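Local structure of RagB/SusD domain protein (Flavobacterium johnsoniae, 5J90) at residues A[88-93]-A[471-476]; A[149-154]-A[480-485]; A[242-247]-A[327-332]. The protein probably binds chitin at the outer membrane as a SusD-family lipoprotein, within a system by which this bacterium uses recalcitrant chitin. All coordinates share one frame; numbering follows the deposited sequence.

Interaction 1. Residues A[88-93]-A[471-476]; sequences FIWDYG and VQSEKA. With EDO (1,2-ethanediol), chain C.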
loop_
_atom_site.group_PDB
_atom_site.type_symbol
_atom_site.label_atom_id
_atom_site.label_comp_id
_atom_site.label_asym_id
_atom_site.label_seq_id
_atom_site.Cartn_x
_atom_site.Cartn_y
_atom_site.Cartn_z
ATOM N N PHE A 88 16.059 -17.763 11.001
ATOM C CA PHE A 88 17.125 -17.284 11.881
ATOM C C PHE A 88 16.980 -15.810 12.254
ATOM O O PHE A 88 17.336 -15.410 13.365
ATOM C CB PHE A 88 18.498 -17.528 11.247
ATOM C CG PHE A 88 18.987 -18.940 11.395
ATOM C CD1 PHE A 88 18.605 -19.922 10.495
ATOM C CD2 PHE A 88 19.818 -19.284 12.450
ATOM C CE1 PHE A 88 19.055 -21.238 10.647
ATOM C CE2 PHE A 88 20.273 -20.592 12.606
ATOM C CZ PHE A 88 19.891 -21.567 11.700
ATOM N N ILE A 89 16.456 -15.004 11.330
ATOM C CA ILE A 89 16.290 -13.573 11.582
ATOM C C ILE A 89 15.384 -13.365 12.788
ATOM O O ILE A 89 15.714 -12.643 13.732
ATOM C CB ILE A 89 15.655 -12.868 10.365
ATOM C CG1 ILE A 89 16.437 -13.153 9.079
ATOM C CG2 ILE A 89 15.530 -11.372 10.632
ATOM C CD1 ILE A 89 15.686 -12.747 7.815
ATOM N N TRP A 90 14.228 -14.022 12.753
ATOM C CA TRP A 90 13.241 -13.887 13.807
ATOM C C TRP A 90 13.749 -14.514 15.104
ATOM O O TRP A 90 13.699 -13.900 16.180
ATOM C CB TRP A 90 11.944 -14.563 13.357
ATOM C CG TRP A 90 10.785 -14.430 14.293
ATOM C CD1 TRP A 90 10.545 -15.155 15.429
ATOM C CD2 TRP A 90 9.677 -13.539 14.147
ATOM N NE1 TRP A 90 9.360 -14.752 16.008
ATOM C CE2 TRP A 90 8.807 -13.760 15.237
ATOM C CE3 TRP A 90 9.336 -12.566 13.199
ATOM C CZ2 TRP A 90 7.615 -13.048 15.398
ATOM C CZ3 TRP A 90 8.154 -11.862 13.365
ATOM C CH2 TRP A 90 7.319 -12.099 14.455
ATOM N N ASP A 91 14.248 -15.741 15.008
ATOM C CA ASP A 91 14.573 -16.490 16.216
ATOM C C ASP A 91 15.719 -15.843 17.008
ATOM O O ASP A 91 15.615 -15.671 18.227
ATOM C CB ASP A 91 14.825 -17.966 15.887
ATOM C CG ASP A 91 13.574 -18.664 15.351
ATOM O OD1 ASP A 91 12.462 -18.239 15.708
ATOM O OD2 ASP A 91 13.702 -19.630 14.564
ATOM N N TYR A 92 16.777 -15.419 16.316
ATOM C CA TYR A 92 17.887 -14.768 17.011
ATOM C C TYR A 92 17.543 -13.367 17.516
ATOM O O TYR A 92 17.943 -12.982 18.613
ATOM C CB TYR A 92 19.163 -14.766 16.159
ATOM C CG TYR A 92 19.958 -16.037 16.341
ATOM C CD1 TYR A 92 19.559 -17.219 15.730
ATOM C CD2 TYR A 92 21.087 -16.064 17.149
ATOM C CE1 TYR A 92 20.267 -18.393 15.907
ATOM C CE2 TYR A 92 21.801 -17.241 17.336
ATOM C CZ TYR A 92 21.379 -18.394 16.712
ATOM O OH TYR A 92 22.085 -19.572 16.886
ATOM N N GLY A 93 16.771 -12.615 16.735
ATOM C CA GLY A 93 16.352 -11.286 17.141
ATOM C C GLY A 93 15.479 -11.297 18.383
ATOM O O GLY A 93 15.675 -10.520 19.311
ATOM N N VAL A 471 7.686 -16.778 9.914
ATOM C CA VAL A 471 8.659 -17.867 10.057
ATOM C C VAL A 471 8.101 -19.182 10.622
ATOM O O VAL A 471 7.028 -19.224 11.251
ATOM C CB VAL A 471 9.891 -17.413 10.887
ATOM C CG1 VAL A 471 10.498 -16.151 10.285
ATOM C CG2 VAL A 471 9.518 -17.197 12.342
ATOM N N GLN A 472 8.870 -20.246 10.403
ATOM C CA GLN A 472 8.447 -21.598 10.756
ATOM C C GLN A 472 8.204 -21.788 12.237
ATOM O O GLN A 472 7.248 -22.455 12.621
ATOM C CB GLN A 472 9.488 -22.622 10.302
ATOM C CG GLN A 472 9.593 -22.788 8.814
ATOM C CD GLN A 472 10.708 -23.750 8.432
ATOM O OE1 GLN A 472 11.742 -23.820 9.100
ATOM N NE2 GLN A 472 10.503 -24.478 7.356
ATOM N N SER A 473 9.066 -21.228 13.076
ATOM C CA SER A 473 8.910 -21.421 14.513
ATOM C C SER A 473 7.589 -20.829 14.985
ATOM O O SER A 473 6.959 -21.334 15.921
ATOM C CB SER A 473 10.075 -20.815 15.290
ATOM O OG SER A 473 10.053 -19.396 15.163
ATOM N N GLU A 474 7.166 -19.755 14.322
ATOM C CA GLU A 474 5.922 -19.074 14.658
ATOM C C GLU A 474 4.698 -19.831 14.160
ATOM O O GLU A 474 3.714 -19.961 14.885
ATOM C CB GLU A 474 5.959 -17.641 14.111
ATOM C CG GLU A 474 6.855 -16.725 14.925
ATOM C CD GLU A 474 6.211 -16.355 16.238
ATOM O OE1 GLU A 474 5.076 -15.826 16.210
ATOM O OE2 GLU A 474 6.827 -16.602 17.298
ATOM N N LYS A 475 4.759 -20.338 12.934
ATOM C CA LYS A 475 3.666 -21.175 12.447
ATOM C C LYS A 475 3.523 -22.438 13.287
ATOM O O LYS A 475 2.420 -22.951 13.463
ATOM C CB LYS A 475 3.880 -21.548 10.988
ATOM C CG LYS A 475 3.773 -20.397 10.036
ATOM C CD LYS A 475 4.156 -20.881 8.664
ATOM C CE LYS A 475 3.905 -19.843 7.617
ATOM N NZ LYS A 475 4.268 -20.393 6.286
ATOM N N ALA A 476 4.636 -22.937 13.814
ATOM C CA ALA A 476 4.618 -24.153 14.629
ATOM C C ALA A 476 4.104 -23.905 16.042
ATOM O O ALA A 476 3.200 -24.605 16.514
ATOM C CB ALA A 476 6.017 -24.781 14.680
HETATM C C1 EDO C . 21.396 -22.296 15.995
HETATM O O1 EDO C . 21.404 -21.955 17.386
HETATM C C2 EDO C . 20.233 -23.237 15.721
HETATM O O2 EDO C . 19.013 -22.634 16.172
HETATM O O HOH W 1 11.720 -20.170 12.395
#

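Interaction 2. Residues A[149-154]-A[480-485]; sequences IAYDSQ and GGVATG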
loop_
_atom_site.group_PDB
_atom_site.type_symbol
_atom_site.label_atom_id
_atom_site.label_comp_id
_atom_site.label_asym_id
_atom_site.label_seq_id
_atom_site.Cartn_x
_atom_site.Cartn_y
_atom_site.Cartn_z
ATOM N N ILE A 149 0.077 -15.361 20.969
ATOM C CA ILE A 149 0.811 -14.114 21.168
ATOM C C ILE A 149 0.604 -13.275 19.909
ATOM O O ILE A 149 1.183 -13.551 18.851
ATOM C CB ILE A 149 2.312 -14.346 21.439
ATOM C CG1 ILE A 149 2.491 -15.304 22.624
ATOM C CG2 ILE A 149 3.017 -13.013 21.691
ATOM C CD1 ILE A 149 3.930 -15.693 22.882
ATOM N N ALA A 150 -0.275 -12.287 20.020
ATOM C CA ALA A 150 -0.701 -11.519 18.856
ATOM C C ALA A 150 0.389 -10.603 18.308
ATOM O O ALA A 150 1.251 -10.111 19.045
ATOM C CB ALA A 150 -1.959 -10.717 19.176
ATOM N N TYR A 151 0.330 -10.397 16.995
ATOM C CA TYR A 151 1.218 -9.460 16.314
ATOM C C TYR A 151 0.579 -8.076 16.303
ATOM O O TYR A 151 -0.643 -7.955 16.237
ATOM C CB TYR A 151 1.432 -9.891 14.868
ATOM C CG TYR A 151 2.311 -11.114 14.636
ATOM C CD1 TYR A 151 2.277 -12.222 15.490
ATOM C CD2 TYR A 151 3.136 -11.180 13.522
ATOM C CE1 TYR A 151 3.074 -13.342 15.239
ATOM C CE2 TYR A 151 3.933 -12.296 13.267
ATOM C CZ TYR A 151 3.892 -13.375 14.126
ATOM O OH TYR A 151 4.689 -14.472 13.870
ATOM N N ASP A 152 1.409 -7.039 16.350
ATOM C CA ASP A 152 0.943 -5.680 16.091
ATOM C C ASP A 152 1.065 -5.374 14.594
ATOM O O ASP A 152 1.907 -5.948 13.903
ATOM C CB ASP A 152 1.806 -4.654 16.831
ATOM C CG ASP A 152 1.769 -4.790 18.339
ATOM O OD1 ASP A 152 0.920 -5.518 18.888
ATOM O OD2 ASP A 152 2.608 -4.120 18.985
ATOM N N SER A 153 0.246 -4.443 14.100
ATOM C CA SER A 153 0.442 -3.975 12.732
ATOM C C SER A 153 1.732 -3.157 12.664
ATOM O O SER A 153 2.191 -2.614 13.669
ATOM C CB SER A 153 -0.731 -3.118 12.263
ATOM O OG SER A 153 -0.710 -1.861 12.923
ATOM N N GLN A 154 2.320 -3.067 11.480
ATOM C CA GLN A 154 3.509 -2.237 11.352
ATOM C C GLN A 154 3.241 -0.773 11.707
ATOM O O GLN A 154 4.088 -0.113 12.309
ATOM C CB GLN A 154 4.108 -2.350 9.961
ATOM C CG GLN A 154 5.416 -1.571 9.828
ATOM C CD GLN A 154 6.032 -1.753 8.463
ATOM O OE1 GLN A 154 5.512 -1.241 7.471
ATOM N NE2 GLN A 154 7.134 -2.506 8.391
ATOM N N GLY A 480 -1.823 -19.139 16.213
ATOM C CA GLY A 480 -2.840 -18.127 16.438
ATOM C C GLY A 480 -2.266 -16.735 16.234
ATOM O O GLY A 480 -2.924 -15.838 15.688
ATOM N N GLY A 481 -1.024 -16.548 16.668
ATOM C CA GLY A 481 -0.349 -15.272 16.498
ATOM C C GLY A 481 -0.080 -14.997 15.033
ATOM O O GLY A 481 -0.309 -13.881 14.549
ATOM N N VAL A 482 0.415 -15.992 14.313
ATOM C CA VAL A 482 0.651 -15.813 12.887
ATOM C C VAL A 482 -0.626 -15.384 12.164
ATOM O O VAL A 482 -0.585 -14.530 11.280
ATOM C CB VAL A 482 1.259 -17.072 12.247
ATOM C CG1 VAL A 482 1.374 -16.905 10.733
ATOM C CG2 VAL A 482 2.619 -17.359 12.868
ATOM N N ALA A 483 -1.762 -15.958 12.544
ATOM C CA ALA A 483 -3.033 -15.559 11.941
ATOM C C ALA A 483 -3.285 -14.066 12.130
ATOM O O ALA A 483 -3.754 -13.394 11.197
ATOM C CB ALA A 483 -4.197 -16.393 12.507
ATOM N N THR A 484 -2.988 -13.537 13.316
ATOM C CA THR A 484 -3.122 -12.094 13.528
ATOM C C THR A 484 -2.129 -11.319 12.662
ATOM O O THR A 484 -2.459 -10.244 12.156
ATOM C CB THR A 484 -3.018 -11.651 15.017
ATOM O OG1 THR A 484 -1.667 -11.782 15.493
ATOM C CG2 THR A 484 -3.979 -12.454 15.908
ATOM N N GLY A 485 -0.928 -11.859 12.472
ATOM C CA GLY A 485 0.045 -11.204 11.611
ATOM C C GLY A 485 -0.430 -11.148 10.173
ATOM O O GLY A 485 -0.316 -10.112 9.515
#

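Interaction 3. Residues A[242-247]-A[327-332]; sequences DSFKIV and IYLMNA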
loop_
_atom_site.group_PDB
_atom_site.type_symbol
_atom_site.label_atom_id
_atom_site.label_comp_id
_atom_site.label_asym_id
_atom_site.label_seq_id
_atom_site.Cartn_x
_atom_site.Cartn_y
_atom_site.Cartn_z
ATOM N N ASP A 242 30.274 10.523 16.165
ATOM C CA ASP A 242 28.869 10.392 16.563
ATOM C C ASP A 242 28.226 9.099 16.055
ATOM O O ASP A 242 27.110 8.755 16.476
ATOM C CB ASP A 242 28.031 11.574 16.047
ATOM C CG ASP A 242 28.451 12.912 16.629
ATOM O OD1 ASP A 242 29.012 12.956 17.748
ATOM O OD2 ASP A 242 28.166 13.926 15.952
ATOM N N SER A 243 28.904 8.403 15.146
ATOM C CA SER A 243 28.342 7.212 14.508
ATOM C C SER A 243 28.013 6.119 15.519
ATOM O O SER A 243 28.674 5.986 16.550
ATOM C CB SER A 243 29.310 6.650 13.465
ATOM O OG SER A 243 29.581 7.593 12.441
ATOM N N PHE A 244 26.988 5.327 15.214
ATOM C CA PHE A 244 26.623 4.192 16.054
ATOM C C PHE A 244 27.314 2.941 15.536
ATOM O O PHE A 244 27.148 2.549 14.376
ATOM C CB PHE A 244 25.104 3.981 16.093
ATOM C CG PHE A 244 24.681 2.965 17.107
ATOM C CD1 PHE A 244 24.780 3.241 18.459
ATOM C CD2 PHE A 244 24.216 1.720 16.713
ATOM C CE1 PHE A 244 24.411 2.299 19.407
ATOM C CE2 PHE A 244 23.850 0.774 17.662
ATOM C CZ PHE A 244 23.950 1.071 19.005
ATOM N N LYS A 245 28.109 2.326 16.404
ATOM C CA LYS A 245 28.866 1.130 16.044
ATOM C C LYS A 245 28.973 0.214 17.252
ATOM O O LYS A 245 28.930 0.666 18.403
ATOM C CB LYS A 245 30.269 1.499 15.545
ATOM C CG LYS A 245 31.140 2.203 16.586
ATOM C CD LYS A 245 32.485 2.605 15.990
ATOM C CE LYS A 245 33.330 3.375 16.979
ATOM N NZ LYS A 245 34.589 3.851 16.317
ATOM N N ILE A 246 29.098 -1.079 16.982
ATOM C CA ILE A 246 29.436 -2.036 18.017
ATOM C C ILE A 246 30.946 -2.204 18.026
ATOM O O ILE A 246 31.546 -2.533 17.005
ATOM C CB ILE A 246 28.777 -3.403 17.765
ATOM C CG1 ILE A 246 27.271 -3.240 17.507
ATOM C CG2 ILE A 246 29.058 -4.341 18.941
ATOM C CD1 ILE A 246 26.490 -2.655 18.671
ATOM N N VAL A 247 31.555 -1.937 19.176
ATOM C CA VAL A 247 32.983 -2.160 19.353
ATOM C C VAL A 247 33.125 -3.456 20.135
ATOM O O VAL A 247 32.960 -3.477 21.357
ATOM C CB VAL A 247 33.629 -0.988 20.113
ATOM C CG1 VAL A 247 35.118 -1.239 20.308
ATOM C CG2 VAL A 247 33.403 0.328 19.362
ATOM N N ILE A 327 31.849 -2.723 14.178
ATOM C CA ILE A 327 30.791 -2.973 13.199
ATOM C C ILE A 327 29.843 -1.778 13.199
ATOM O O ILE A 327 29.123 -1.538 14.169
ATOM C CB ILE A 327 30.017 -4.266 13.525
ATOM C CG1 ILE A 327 30.950 -5.485 13.565
ATOM C CG2 ILE A 327 28.908 -4.494 12.513
ATOM C CD1 ILE A 327 31.510 -5.796 14.939
ATOM N N TYR A 328 29.876 -1.015 12.113
ATOM C CA TYR A 328 29.076 0.211 12.018
ATOM C C TYR A 328 27.633 -0.102 11.659
ATOM O O TYR A 328 27.358 -0.876 10.737
ATOM C CB TYR A 328 29.683 1.178 11.002
ATOM C CG TYR A 328 30.921 1.868 11.529
ATOM C CD1 TYR A 328 32.139 1.208 11.570
ATOM C CD2 TYR A 328 30.862 3.161 12.032
ATOM C CE1 TYR A 328 33.270 1.830 12.071
ATOM C CE2 TYR A 328 31.982 3.790 12.534
ATOM C CZ TYR A 328 33.182 3.114 12.547
ATOM O OH TYR A 328 34.308 3.727 13.051
ATOM N N LEU A 329 26.714 0.497 12.406
ATOM C CA LEU A 329 25.291 0.279 12.174
ATOM C C LEU A 329 24.561 1.549 11.732
ATOM O O LEU A 329 23.484 1.467 11.146
ATOM C CB LEU A 329 24.632 -0.324 13.415
ATOM C CG LEU A 329 25.122 -1.726 13.767
ATOM C CD1 LEU A 329 24.559 -2.144 15.120
ATOM C CD2 LEU A 329 24.742 -2.719 12.676
ATOM N N MET A 330 25.135 2.717 12.006
ATOM C CA MET A 330 24.594 3.978 11.489
ATOM C C MET A 330 25.703 5.029 11.469
ATOM O O MET A 330 26.159 5.476 12.527
ATOM C CB MET A 330 23.411 4.461 12.327
ATOM C CG MET A 330 22.774 5.747 11.798
ATOM S SD MET A 330 21.460 6.388 12.863
ATOM C CE MET A 330 20.140 5.250 12.499
ATOM N N ASN A 331 26.132 5.413 10.273
ATOM C CA ASN A 331 27.197 6.401 10.119
ATOM C C ASN A 331 26.684 7.826 10.147
ATOM O O ASN A 331 25.553 8.092 9.741
ATOM C CB ASN A 331 27.910 6.219 8.781
ATOM C CG ASN A 331 28.539 4.860 8.622
ATOM O OD1 ASN A 331 29.154 4.330 9.549
ATOM N ND2 ASN A 331 28.415 4.298 7.429
ATOM N N ALA A 332 27.526 8.759 10.578
ATOM C CA ALA A 332 27.169 10.165 10.514
ATOM C C ALA A 332 26.746 10.595 9.103
ATOM O O ALA A 332 25.865 11.445 8.956
ATOM C CB ALA A 332 28.329 11.024 11.028
#

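Interaction 1. Residues A[88-93]-A[471-476]
The indole of Trp-90 lies under Val-471 and Glu-474, where a late helix of this SusD fold, 472-477, starts against the flank of the long helix 83-108. The two helix segments run at 76° to each other, and the start of one helix packs on the side of the other, partly buried. With CG of Trp-90 anti to its backbone N (chi1 -176°), the ring leaves its own helix and reaches Val-471, the N-cap residue. CG2 of Val-471 stands over one ring face in a CH-pi contact, 3.9 Å from the centroid of the five-membered ring, while CG1 of Val-471 touches Trp-90 CB at 3.7 Å. Glu-474 crosses the indole at about a right angle, its CG obliquely placed 3.4 Å from NE1 of Trp-90. Its chain then bends at chi2 (-74°), and OE1 is hydrogen-bonded to Tyr-151 OH and Asn-478 ND2. Phe-134 meets Trp-90 edge-to-face, and Met-130 of the same helix 113-134 also touches the indole. An alanine in place of Trp-90 would probably open a gap beneath Val-471 CG2 and Glu-474 CG and leave the Phe-134 ring without its aromatic partner. Farther along helix 83-108 an ethanediol, probably from the crystallisation liquor, shares a hydrogen bond between its O1 and Tyr-92 OH, with its C1 at the edge of the Phe-88 ring. Beside the indole, the carboxylate of Asp-91 meets Ser-473 in the first turn of helix 472-477, directly and through a water. That turn is likely to favour its negative charge. Water 1 donates to OD2 of Asp-91 and accepts from Ser-473 N at 2.9 Å, and the hydroxyl OG of Ser-473 donates to the syn lone pair of Asp-91 OD1 at 2.7 Å.

Interaction 2. Residues A[149-154]-A[480-485]
The ring of Tyr-151 is set obliquely against helix 479-489, so that Gly-481 O, Gly-485 CA, Thr-484 OG1 and Val-482 N approach it neither squarely over a face nor at an edge. In the ring plane, at its edge, is Ile-149 O from the same loop; Phe-470 meets the ring edge-to-face, and the Trp-90 ring meets it with the planes about 20° apart. One ring carbon, CD1 of Tyr-151, comes within 3.2 Å of Gly-481 O, and the opposite delta carbon, CD2, lies 3.6 Å from Gly-485 CA. The two glycines are one helical turn apart, and their bare backbone lets the loop come so close. A CB on Gly-485 would collide with Tyr-151 CD2, and one on Gly-481 with Ile-149 O. Gly-481 CA instead makes a CA-H...O contact of 3.3 Å with Ile-149 O. At the far end of the ring, Tyr-151 OH, held by Glu-474, touches Val-482 CG2 at 3.7 Å; the two side chains run side by side. Thr-484 supplies the polar link. With OG1 lying between its backbone N and carbonyl carbon (chi1 71°), the hydroxyl faces the loop and accepts from Tyr-151 N at 2.9 Å in an almost straight bond (177°). The same oxygen donates back to Gly-481 O at 2.7 Å, on a lone pair in the carbonyl plane. The loop leads on to Ser-153, N-cap of helix 154-177. Because the threonine proton is spent on Gly-481 O, OG1 is left to act as acceptor for the amide of Tyr-151, while Gly-481 O takes two donors, the hydroxyl and Gly-485 N: a short chain of hydrogen bonds that satisfies these groups and probably fixes the rotation of the Thr-484 hydroxyl.

Interaction 3. Residues A[242-247]-A[327-332]
Phe-244 O is gripped by two amides of the facing chain, Leu-329 N at 2.9 Å and Met-330 N at 3.1 Å. This is a classic beta bulge: both residues face Phe-244, and the register slips by one between this position and Lys-245. The bulge interrupts a small two-stranded antiparallel sheet, 244-247 with 326-328, buried among the helices of the SusD fold. On one side of it Phe-244 N donates to Met-330 O at 2.8 Å; on the other, Ile-246 and Ile-327 form a hydrogen-bonded pair with two reciprocal backbone bonds. The Met-330 amide lies in the carbonyl plane of Phe-244, on a lone pair, whereas that of Leu-329 is tilted 18° from it. The face bearing Phe-244, Ile-246, Ile-327 and Met-330 is apolar. CG of Phe-244 is anti to the backbone N (chi1 -171°), which lays the ring alongside Leu-329, whose CB meets the ring edge 3.9 Å from CD2 of Phe-244. Leu-329 CD1 reaches on to Ile-246 CG1 at 3.8 Å. Phe-202 of helix 196-213 stacks on Phe-244, and Leu-122 of helix 113-134 also touches it. Just past the bulge, where the chain approaches helix 332-344, Ala-332 N donates to Ser-243 OG at 3.0 Å; that hydroxyl is hydrogen-bonded in turn to Asn-240 O. The other face carries Lys-245 and Tyr-328, a non-hydrogen-bonded pair whose side chains run together. The extended lysine chain brings its ammonium to Glu-326, with which it forms a salt bridge, and NZ also donates to the hydroxyl of Tyr-328. Ser-243 CB sits at the edge of the tyrosine ring, while Lys-245 CD lies over a face of it in a CH-pi contact, 4.0 Å from the centroid.

In the fold
Interactions 1 and 2 are neighbours, their centres 13 Å apart, both toward the periphery of the chain. Their later segments sit on the consecutive helices 472-477 and 479-489, their earlier ones on helix 83-108 and in the loop before helix 154-177, so the pairs alternate along the sequence. Tyr-151 and Glu-474 join them directly. Interaction 3 lies about 27 Å from interaction 1 and 32 Å from interaction 2, centre to centre, and is nested in sequence inside both loops. Helix 113-134 contributes side chains to interactions 1 and 3. The two late helices thus pack back on an early helix and an early loop, while interaction 3 pairs two strands nearer the centre of the same SusD-like fold.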